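Local coordinates for protein glycosyl hydrolase, family 8 (Clostridium perfringens, PDB 3REN) that probably hydrolyses alpha-1,4-glucosidic bonds as an alpha-amylase of glycoside hydrolase family 8, at residues L80-F85 against F133-Y138; H149-E154 against E190-K195; P210-V215 against E246-S251. All coordinates share one frame; numbering follows the deposited sequence.

How the contacts relate
The chain forms an (alpha/alpha)6 barrel, and the three contacts follow one another along it without nesting or crossing. Contact 1 comes first. It closes a loop of 47 residues by bringing helix 133-150 beside helix 78-89. Contact 2 starts at the far end of helix 133-150 and sets strand 151-152 and the turn after it against helix 188-201. The centres of contacts 1 and 2 are about 25 Å apart. Contact 3 joins the loop after helix 188-201 to the start of helix 249-262. Contacts 2 and 3 touch through Tyr193 and Glu246, while contacts 1 and 3 lie on opposite sides of the chain's centre.

Contact 1: residues L80-F85 against F133-Y138; sequences LFDEHF and FYYKFY. With EDO (1,2-ethanediol), chain I; EDO (1,2-ethanediol), chain H.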
loop_
_atom_site.group_PDB
_atom_site.type_symbol
_atom_site.label_atom_id
_atom_site.label_comp_id
_atom_site.label_asym_id
_atom_site.label_seq_id
_atom_site.Cartn_x
_atom_site.Cartn_y
_atom_site.Cartn_z
ATOM N N LEU A 80 15.857 8.379 -8.734
ATOM C CA LEU A 80 14.545 7.914 -9.035
ATOM C C LEU A 80 13.575 8.458 -7.996
ATOM O O LEU A 80 12.449 8.850 -8.344
ATOM C CB LEU A 80 14.548 6.378 -9.077
ATOM C CG LEU A 80 13.258 5.586 -9.206
ATOM C CD1 LEU A 80 12.590 5.914 -10.534
ATOM C CD2 LEU A 80 13.567 4.086 -9.071
ATOM N N PHE A 81 14.009 8.487 -6.729
ATOM C CA PHE A 81 13.175 9.025 -5.674
ATOM C C PHE A 81 12.751 10.445 -6.007
ATOM O O PHE A 81 11.530 10.763 -6.017
ATOM C CB PHE A 81 13.861 8.959 -4.299
ATOM C CG PHE A 81 12.975 9.422 -3.154
ATOM C CD1 PHE A 81 12.333 8.490 -2.321
ATOM C CD2 PHE A 81 12.795 10.794 -2.888
ATOM C CE1 PHE A 81 11.499 8.900 -1.258
ATOM C CE2 PHE A 81 11.948 11.220 -1.822
ATOM C CZ PHE A 81 11.307 10.273 -1.010
ATOM N N ASP A 82 13.740 11.283 -6.333
ATOM C CA ASP A 82 13.497 12.693 -6.644
ATOM C C ASP A 82 12.622 12.890 -7.847
ATOM O O ASP A 82 11.839 13.864 -7.910
ATOM C CB ASP A 82 14.821 13.467 -6.793
ATOM C CG ASP A 82 15.490 13.744 -5.416
ATOM O OD1 ASP A 82 14.805 13.787 -4.371
ATOM O OD2 ASP A 82 16.717 13.888 -5.355
ATOM N N GLU A 83 12.701 11.965 -8.793
ATOM C CA GLU A 83 11.922 12.156 -9.985
ATOM C C GLU A 83 10.423 11.977 -9.685
ATOM O O GLU A 83 9.580 12.701 -10.231
ATOM C CB GLU A 83 12.423 11.205 -11.078
ATOM C CG GLU A 83 11.601 11.231 -12.338
ATOM C CD GLU A 83 12.237 10.388 -13.442
ATOM O OE1 GLU A 83 13.481 10.208 -13.393
ATOM O OE2 GLU A 83 11.502 9.898 -14.342
ATOM N N HIS A 84 10.091 11.040 -8.788
ATOM C CA HIS A 84 8.695 10.821 -8.412
ATOM C C HIS A 84 8.216 11.829 -7.359
ATOM O O HIS A 84 7.062 12.285 -7.429
ATOM C CB HIS A 84 8.471 9.363 -8.004
ATOM C CG HIS A 84 8.597 8.448 -9.175
ATOM N ND1 HIS A 84 7.538 8.171 -10.008
ATOM C CD2 HIS A 84 9.690 7.878 -9.747
ATOM C CE1 HIS A 84 7.959 7.426 -11.013
ATOM N NE2 HIS A 84 9.263 7.244 -10.882
ATOM N N PHE A 85 9.091 12.184 -6.412
ATOM C CA PHE A 85 8.795 13.290 -5.478
ATOM C C PHE A 85 8.446 14.589 -6.251
ATOM O O PHE A 85 7.476 15.249 -5.934
ATOM C CB PHE A 85 9.948 13.489 -4.506
ATOM C CG PHE A 85 9.708 14.546 -3.466
ATOM C CD1 PHE A 85 8.445 14.749 -2.903
ATOM C CD2 PHE A 85 10.761 15.331 -3.017
ATOM C CE1 PHE A 85 8.226 15.719 -1.945
ATOM C CE2 PHE A 85 10.536 16.300 -2.030
ATOM C CZ PHE A 85 9.250 16.488 -1.509
ATOM N N PHE A 133 17.339 17.287 5.080
ATOM C CA PHE A 133 16.272 17.894 5.854
ATOM C C PHE A 133 15.059 18.270 4.984
ATOM O O PHE A 133 13.949 18.349 5.509
ATOM C CB PHE A 133 16.764 19.177 6.513
ATOM C CG PHE A 133 16.898 20.311 5.543
ATOM C CD1 PHE A 133 15.828 21.182 5.318
ATOM C CD2 PHE A 133 18.069 20.474 4.801
ATOM C CE1 PHE A 133 15.933 22.206 4.370
ATOM C CE2 PHE A 133 18.193 21.504 3.843
ATOM C CZ PHE A 133 17.123 22.369 3.635
ATOM N N TYR A 134 15.282 18.570 3.691
ATOM C CA TYR A 134 14.223 19.052 2.806
ATOM C C TYR A 134 13.026 18.069 2.768
ATOM O O TYR A 134 11.874 18.491 2.937
ATOM C CB TYR A 134 14.728 19.326 1.375
ATOM C CG TYR A 134 13.656 19.967 0.547
ATOM C CD1 TYR A 134 13.515 21.359 0.505
ATOM C CD2 TYR A 134 12.719 19.181 -0.137
ATOM C CE1 TYR A 134 12.490 21.944 -0.228
ATOM C CE2 TYR A 134 11.682 19.753 -0.846
ATOM C CZ TYR A 134 11.570 21.119 -0.901
ATOM O OH TYR A 134 10.544 21.673 -1.629
ATOM N N TYR A 135 13.328 16.779 2.554
ATOM C CA TYR A 135 12.336 15.713 2.640
ATOM C C TYR A 135 11.528 15.751 3.948
ATOM O O TYR A 135 10.295 15.621 3.928
ATOM C CB TYR A 135 13.028 14.353 2.529
ATOM C CG TYR A 135 13.795 14.118 1.236
ATOM C CD1 TYR A 135 13.222 14.410 0.009
ATOM C CD2 TYR A 135 15.091 13.566 1.250
ATOM C CE1 TYR A 135 13.906 14.190 -1.168
ATOM C CE2 TYR A 135 15.797 13.325 0.048
ATOM C CZ TYR A 135 15.199 13.643 -1.148
ATOM O OH TYR A 135 15.854 13.431 -2.361
ATOM N N LYS A 136 12.227 15.928 5.071
ATOM C CA LYS A 136 11.616 15.922 6.400
ATOM C C LYS A 136 10.682 17.139 6.575
ATOM O O LYS A 136 9.566 16.996 7.067
ATOM C CB LYS A 136 12.713 15.915 7.489
ATOM C CG LYS A 136 12.248 15.850 8.927
ATOM C CD LYS A 136 13.442 15.970 9.882
ATOM C CE LYS A 136 12.988 16.266 11.295
ATOM N NZ LYS A 136 14.147 16.395 12.241
ATOM N N PHE A 137 11.142 18.316 6.164
ATOM C CA PHE A 137 10.349 19.532 6.287
ATOM C C PHE A 137 9.106 19.452 5.431
ATOM O O PHE A 137 8.034 19.890 5.840
ATOM C CB PHE A 137 11.160 20.781 5.855
ATOM C CG PHE A 137 12.102 21.284 6.906
ATOM C CD1 PHE A 137 12.539 20.448 7.921
ATOM C CD2 PHE A 137 12.563 22.604 6.880
ATOM C CE1 PHE A 137 13.409 20.922 8.915
ATOM C CE2 PHE A 137 13.458 23.065 7.853
ATOM C CZ PHE A 137 13.864 22.218 8.870
ATOM N N TYR A 138 9.262 18.900 4.238
ATOM C CA TYR A 138 8.132 18.749 3.345
ATOM C C TYR A 138 7.129 17.745 3.961
ATOM O O TYR A 138 5.932 18.018 3.977
ATOM C CB TYR A 138 8.604 18.337 1.955
ATOM C CG TYR A 138 7.592 18.685 0.875
ATOM C CD1 TYR A 138 7.754 19.838 0.087
ATOM C CD2 TYR A 138 6.487 17.847 0.614
ATOM C CE1 TYR A 138 6.858 20.159 -0.911
ATOM C CE2 TYR A 138 5.569 18.175 -0.403
ATOM C CZ TYR A 138 5.764 19.326 -1.141
ATOM O OH TYR A 138 4.858 19.684 -2.117
HETATM C C1 EDO I . 10.181 4.945 -13.651
HETATM O O1 EDO I . 10.426 6.061 -12.791
HETATM C C2 EDO I . 8.966 4.176 -13.144
HETATM O O2 EDO I . 7.803 4.946 -13.422
HETATM C C1 EDO H . 8.212 9.605 -13.959
HETATM O O1 EDO H . 9.074 10.324 -14.867
HETATM C C2 EDO H . 7.587 8.407 -14.672
HETATM O O2 EDO H . 8.643 7.658 -15.317
#
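Phe81 turns the edge of its ring toward the face of Tyr135. The centroids are 5.1 Å apart and the planes stand at 71°, a T-shaped pair. The closest atoms are Phe81 CE2 and Tyr135 CE1, at 3.6 Å. Phe81 also meets Trp130 edge-to-face. Asp82 follows, with its carboxylate near the Tyr135 hydroxyl. The modelled spacing there is too short to be trusted. Lys78 is the clearer polar partner: its NZ forms a salt bridge with Asp82 OD2 and a hydrogen bond with Tyr135 OH. Both segments belong to helices of the (alpha/alpha)6 barrel, 78-89 and 133-150. Their axes stay 13.4 Å apart here and run at 32° to each other, and large aromatic side chains bridge the distance. His84 takes no part in this cluster. Its NE2 is 2.5 Å from O1 of the 1,2-ethanediol of chain I in a hydrogen bond, and its ND1 bonds to Glu65. In Phe85, CG lies anti to the backbone N (chi1 -177°), which carries the ring toward helix 133-150. Phe85 CZ stands over one face of Tyr138, 3.6 Å from Tyr138 CG and offset toward the rim. The two planes are nearly perpendicular, a second T-shaped pair. On another part of its rim, Phe85 CE2 lies 3.8 Å from Tyr134 CE2, while Phe85 CD2 approaches Tyr135 CE1 at 3.8 Å.

Contact 2: residues H149-E154 against E190-K195; sequences HAEENE and EGIYEK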
loop_
_atom_site.group_PDB
_atom_site.type_symbol
_atom_site.label_atom_id
_atom_site.label_comp_id
_atom_site.label_asym_id
_atom_site.label_seq_id
_atom_site.Cartn_x
_atom_site.Cartn_y
_atom_site.Cartn_z
ATOM N N HIS A 149 -6.746 19.148 8.963
ATOM C CA HIS A 149 -7.865 18.936 8.061
ATOM C C HIS A 149 -8.545 17.584 8.166
ATOM O O HIS A 149 -9.672 17.422 7.674
ATOM C CB HIS A 149 -7.446 19.152 6.612
ATOM C CG HIS A 149 -7.004 20.548 6.316
ATOM N ND1 HIS A 149 -7.824 21.641 6.492
ATOM C CD2 HIS A 149 -5.817 21.034 5.884
ATOM C CE1 HIS A 149 -7.168 22.740 6.156
ATOM N NE2 HIS A 149 -5.948 22.397 5.786
ATOM N N ALA A 150 -7.884 16.614 8.782
ATOM C CA ALA A 150 -8.428 15.259 8.790
ATOM C C ALA A 150 -8.633 14.691 10.183
ATOM O O ALA A 150 -9.074 13.548 10.300
ATOM C CB ALA A 150 -7.541 14.328 8.011
ATOM N N GLU A 151 -8.292 15.459 11.223
ATOM C CA GLU A 151 -8.263 14.915 12.581
ATOM C C GLU A 151 -9.522 15.283 13.377
ATOM O O GLU A 151 -10.009 16.401 13.308
ATOM C CB GLU A 151 -6.987 15.331 13.319
ATOM C CG GLU A 151 -6.831 14.748 14.761
ATOM C CD GLU A 151 -7.392 15.664 15.848
ATOM O OE1 GLU A 151 -7.738 16.826 15.538
ATOM O OE2 GLU A 151 -7.531 15.230 17.015
ATOM N N GLU A 152 -10.058 14.322 14.088
ATOM C CA GLU A 152 -11.199 14.509 14.935
ATOM C C GLU A 152 -10.990 13.599 16.160
ATOM O O GLU A 152 -10.985 12.423 16.007
ATOM C CB GLU A 152 -12.447 14.191 14.096
ATOM O OE1 GLU A 152 -14.147 16.608 13.951
ATOM O OE2 GLU A 152 -15.287 15.961 15.656
ATOM N N ASN A 153 -10.814 14.176 17.340
ATOM C CA ASN A 153 -10.590 13.438 18.601
ATOM C C ASN A 153 -9.521 12.361 18.472
ATOM O O ASN A 153 -9.725 11.160 18.777
ATOM C CB ASN A 153 -11.896 12.885 19.168
ATOM C CG ASN A 153 -12.908 13.985 19.464
ATOM O OD1 ASN A 153 -14.016 13.975 18.915
ATOM N ND2 ASN A 153 -12.526 14.957 20.328
ATOM N N GLU A 154 -8.361 12.822 18.007
ATOM C CA GLU A 154 -7.211 11.974 17.750
ATOM C C GLU A 154 -7.396 10.861 16.707
ATOM O O GLU A 154 -6.517 10.025 16.568
ATOM C CB GLU A 154 -6.650 11.434 19.062
ATOM C CG GLU A 154 -5.997 12.519 19.900
ATOM C CD GLU A 154 -5.650 12.037 21.291
ATOM O OE1 GLU A 154 -4.486 12.228 21.719
ATOM O OE2 GLU A 154 -6.551 11.454 21.948
ATOM N N GLU A 190 1.984 11.260 19.272
ATOM C CA GLU A 190 1.843 10.127 20.220
ATOM C C GLU A 190 0.399 9.817 20.519
ATOM O O GLU A 190 -0.003 8.638 20.571
ATOM C CB GLU A 190 2.581 10.394 21.537
ATOM C CG GLU A 190 4.093 10.430 21.356
ATOM C CD GLU A 190 4.858 10.674 22.653
ATOM O OE1 GLU A 190 4.223 10.919 23.726
ATOM O OE2 GLU A 190 6.113 10.599 22.578
ATOM N N GLY A 191 -0.383 10.877 20.729
ATOM C CA GLY A 191 -1.805 10.726 20.954
ATOM C C GLY A 191 -2.500 10.119 19.742
ATOM O O GLY A 191 -3.423 9.312 19.887
ATOM N N ILE A 192 -2.071 10.517 18.545
ATOM C CA ILE A 192 -2.668 9.981 17.314
ATOM C C ILE A 192 -2.327 8.501 17.178
ATOM O O ILE A 192 -3.218 7.698 16.886
ATOM C CB ILE A 192 -2.195 10.737 16.023
ATOM C CG1 ILE A 192 -2.511 12.240 16.119
ATOM C CG2 ILE A 192 -2.885 10.184 14.831
ATOM C CD1 ILE A 192 -3.972 12.554 15.928
ATOM N N TYR A 193 -1.037 8.160 17.373
ATOM C CA TYR A 193 -0.582 6.772 17.396
ATOM C C TYR A 193 -1.372 5.920 18.389
ATOM O O TYR A 193 -1.799 4.805 18.043
ATOM C CB TYR A 193 0.931 6.650 17.719
ATOM C CG TYR A 193 1.445 5.209 17.671
ATOM C CD1 TYR A 193 1.245 4.327 18.739
ATOM C CD2 TYR A 193 2.128 4.729 16.546
ATOM C CE1 TYR A 193 1.706 3.041 18.690
ATOM C CE2 TYR A 193 2.596 3.438 16.491
ATOM C CZ TYR A 193 2.388 2.601 17.561
ATOM O OH TYR A 193 2.875 1.320 17.512
ATOM N N GLU A 194 -1.543 6.426 19.612
ATOM C CA GLU A 194 -2.256 5.697 20.687
ATOM C C GLU A 194 -3.734 5.454 20.338
ATOM O O GLU A 194 -4.248 4.352 20.547
ATOM C CB GLU A 194 -2.167 6.406 22.046
ATOM C CG GLU A 194 -0.752 6.561 22.629
ATOM C CD GLU A 194 -0.084 5.228 23.040
ATOM O OE1 GLU A 194 -0.722 4.410 23.752
ATOM O OE2 GLU A 194 1.099 5.005 22.672
ATOM N N LYS A 195 -4.410 6.473 19.806
ATOM C CA LYS A 195 -5.798 6.301 19.370
ATOM C C LYS A 195 -5.946 5.324 18.189
ATOM O O LYS A 195 -6.782 4.408 18.234
ATOM C CB LYS A 195 -6.461 7.641 19.075
ATOM C CG LYS A 195 -7.914 7.547 18.534
ATOM C CD LYS A 195 -8.905 6.962 19.572
ATOM C CE LYS A 195 -10.351 7.108 19.098
ATOM N NZ LYS A 195 -11.308 6.237 19.852
HETATM O O HOH W 1 -4.901 9.045 22.077
#
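Gly191 CA meets the carboxylate of Glu154, 3.2 Å from Glu154 OE1. Having no side chain, Gly191 lets the carboxylate come down against the helix backbone. One water links the same two residues. It donates a hydrogen bond to Gly191 O at 2.7 Å and a weak one to Glu154 OE2. Ile192, which is buried, meets the turn with CD1. This methyl is 3.6 Å from Glu154 O and 3.8 Å from Glu151 CG. The segment 149-154 leaves helix 133-150, forms the short strand 151-152 and turns back toward strand 155-160, its antiparallel neighbour. Asn153 and Glu154 both have positive phi, consistent with the tight turn of a beta hairpin. Glu151 braces the turn: its OE2 accepts from Glu154 N at 2.7 Å, on the anti side of the carboxylate and 29° out of its plane. The bend at chi2 (-92°) brings the carboxylate round to that N-H. Lys195, one helical turn after Gly191, lays its aliphatic part along the turn. Its CG is 3.5 Å from Glu154 O, and its CB is 3.8 Å from Glu154 CB. Lys195 NZ continues past the turn to a hydrogen bond with Gln221.

Contact 3: residues P210-V215 against E246-S251; sequences PLYRKV and ENEESS
The start of helix 249-262, one of the helices of the (alpha/alpha)6 barrel, packs here against the loop that follows helix 188-201. Pro210 lies against the first turn of the helix. Its CG is 3.4 Å from Ser250 O. The backbone of Pro210 also takes part, with its O 3.5 Å from Ser251 CB. That carbonyl oxygen accepts a hydrogen bond from Lys204. Leu211 starts off away from the helix, but its CD2 methyl comes back to 3.4 Å from Ser251 OG. This last contact belongs to one of two conformers of Ser251, the one with OG anti to its backbone N (chi1 179°). Trp254, one turn further along the helix, touches both Pro210 and Leu211.

Glu248 is at the N-cap position of the helix. Just before it, Asn247 makes an Asx turn: its OD1 accepts from Glu249 N at 3.0 Å, with the donor above the carbonyl plane. Asn247 ND2 in turn donates to Glu249 OE1, which helps to hold the amide.

Tyr212 and Glu248 reach toward each other from opposite directions. Their ring and carboxylate planes are turned 67° apart. Glu248 bends at chi2 (-57°), bringing its carboxylate to the hydroxyl end of the ring. Both side chains are buried. Arg241 forms a salt bridge with Glu248 OE2, and Lys204 adds weaker links to Glu248 OE1 and the Tyr212 hydroxyl. The ring of Tyr212 packs on Val237 of helix 231-243 and on Ile200 of helix 188-201. Tyr212 OH donates to Glu248 OE2 at the edge of the ring, in a very short hydrogen bond of 2.4 Å.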
loop_
_atom_site.group_PDB
_atom_site.type_symbol
_atom_site.label_atom_id
_atom_site.label_comp_id
_atom_site.label_asym_id
_atom_site.label_seq_id
_atom_site.Cartn_x
_atom_site.Cartn_y
_atom_site.Cartn_z
ATOM N N PRO A 210 -8.479 -14.237 13.596
ATOM C CA PRO A 210 -8.011 -13.047 14.304
ATOM C C PRO A 210 -7.514 -11.978 13.338
ATOM O O PRO A 210 -6.401 -11.463 13.481
ATOM C CB PRO A 210 -6.878 -13.586 15.175
ATOM C CG PRO A 210 -6.370 -14.775 14.461
ATOM C CD PRO A 210 -7.482 -15.323 13.589
ATOM N N LEU A 211 -8.327 -11.683 12.346
ATOM C CA LEU A 211 -8.036 -10.631 11.384
ATOM C C LEU A 211 -8.742 -9.347 11.851
ATOM O O LEU A 211 -9.133 -9.247 13.019
ATOM C CB LEU A 211 -8.471 -11.082 9.986
ATOM C CG LEU A 211 -7.752 -12.350 9.511
ATOM C CD1 LEU A 211 -8.303 -12.772 8.149
ATOM C CD2 LEU A 211 -6.214 -12.244 9.476
ATOM N N TYR A 212 -8.933 -8.376 10.959
ATOM C CA TYR A 212 -9.404 -7.086 11.382
ATOM C C TYR A 212 -10.639 -6.625 10.667
ATOM O O TYR A 212 -10.839 -6.939 9.487
ATOM C CB TYR A 212 -8.311 -6.028 11.223
ATOM C CG TYR A 212 -7.239 -6.212 12.225
ATOM C CD1 TYR A 212 -7.425 -5.802 13.533
ATOM C CD2 TYR A 212 -6.057 -6.889 11.892
ATOM C CE1 TYR A 212 -6.440 -5.996 14.493
ATOM C CE2 TYR A 212 -5.048 -7.046 12.835
ATOM C CZ TYR A 212 -5.251 -6.580 14.134
ATOM O OH TYR A 212 -4.283 -6.737 15.108
ATOM N N ARG A 213 -11.435 -5.840 11.393
ATOM C CA ARG A 213 -12.548 -5.104 10.790
ATOM C C ARG A 213 -12.027 -4.186 9.708
ATOM O O ARG A 213 -10.884 -3.711 9.776
ATOM C CB ARG A 213 -13.293 -4.241 11.835
ATOM C CG ARG A 213 -14.185 -5.026 12.803
ATOM C CD ARG A 213 -15.471 -5.469 12.133
ATOM N NE ARG A 213 -16.056 -6.636 12.797
ATOM C CZ ARG A 213 -16.949 -7.453 12.224
ATOM N NH1 ARG A 213 -17.376 -7.239 10.982
ATOM N NH2 ARG A 213 -17.390 -8.501 12.896
ATOM N N LYS A 214 -12.858 -3.937 8.737
ATOM C CA LYS A 214 -12.611 -2.980 7.697
ATOM C C LYS A 214 -12.687 -1.476 8.046
ATOM O O LYS A 214 -11.783 -0.765 7.743
ATOM C CB LYS A 214 -13.482 -3.267 6.477
ATOM C CG LYS A 214 -13.007 -2.577 5.277
ATOM C CD LYS A 214 -13.987 -2.320 4.206
ATOM C CE LYS A 214 -14.790 -3.512 3.907
ATOM N N VAL A 215 -13.750 -1.052 8.717
ATOM C CA VAL A 215 -14.002 0.407 8.978
ATOM C C VAL A 215 -14.355 0.676 10.432
ATOM O O VAL A 215 -15.033 -0.141 11.074
ATOM C CB VAL A 215 -15.200 0.998 8.136
ATOM C CG1 VAL A 215 -15.208 2.545 8.172
ATOM C CG2 VAL A 215 -15.171 0.544 6.682
ATOM N N GLU A 246 4.419 -3.619 17.086
ATOM C CA GLU A 246 3.281 -4.224 17.819
ATOM C C GLU A 246 3.184 -5.733 17.568
ATOM O O GLU A 246 3.859 -6.269 16.671
ATOM C CB GLU A 246 1.968 -3.546 17.429
ATOM C CG GLU A 246 1.947 -2.035 17.559
ATOM C CD GLU A 246 1.933 -1.547 19.016
ATOM O OE1 GLU A 246 1.511 -2.315 19.927
ATOM O OE2 GLU A 246 2.355 -0.381 19.246
ATOM N N ASN A 247 2.300 -6.400 18.308
ATOM C CA ASN A 247 2.201 -7.864 18.297
ATOM C C ASN A 247 1.113 -8.382 17.365
ATOM O O ASN A 247 -0.033 -8.024 17.529
ATOM C CB ASN A 247 1.912 -8.359 19.728
ATOM C CG ASN A 247 1.877 -9.899 19.835
ATOM O OD1 ASN A 247 1.110 -10.575 19.139
ATOM N ND2 ASN A 247 2.722 -10.444 20.706
ATOM N N GLU A 248 1.486 -9.221 16.410
ATOM C CA GLU A 248 0.552 -9.907 15.499
ATOM C C GLU A 248 0.810 -11.430 15.441
ATOM O O GLU A 248 0.604 -12.041 14.408
ATOM C CB GLU A 248 0.643 -9.332 14.074
ATOM C CG GLU A 248 0.053 -7.905 13.928
ATOM C CD GLU A 248 -1.426 -7.798 14.366
ATOM O OE1 GLU A 248 -2.143 -8.791 14.239
ATOM O OE2 GLU A 248 -1.878 -6.735 14.846
ATOM N N GLU A 249 1.177 -12.029 16.557
ATOM C CA GLU A 249 1.465 -13.443 16.587
ATOM C C GLU A 249 0.282 -14.346 16.162
ATOM O O GLU A 249 0.451 -15.181 15.343
ATOM C CB GLU A 249 1.983 -13.851 17.981
ATOM C CG GLU A 249 3.276 -13.183 18.403
ATOM C CD GLU A 249 3.886 -13.726 19.696
ATOM O OE1 GLU A 249 3.317 -13.606 20.775
ATOM N N SER A 250 -0.913 -14.053 16.629
ATOM C CA SER A 250 -2.065 -14.908 16.315
ATOM C C SER A 250 -2.598 -14.728 14.900
ATOM O O SER A 250 -3.118 -15.665 14.303
ATOM C CB SER A 250 -3.200 -14.763 17.349
ATOM O OG SER A 250 -3.862 -13.515 17.232
ATOM N N SER A 251 -2.465 -13.527 14.356
ATOM C CA SER A 251 -2.943 -13.289 13.006
ATOM C C SER A 251 -2.018 -13.941 11.992
ATOM O O SER A 251 -2.462 -14.563 11.022
ATOM C CB SER A 251 -3.032 -11.797 12.739
ATOM O OG SER A 251 -3.475 -11.613 11.417
#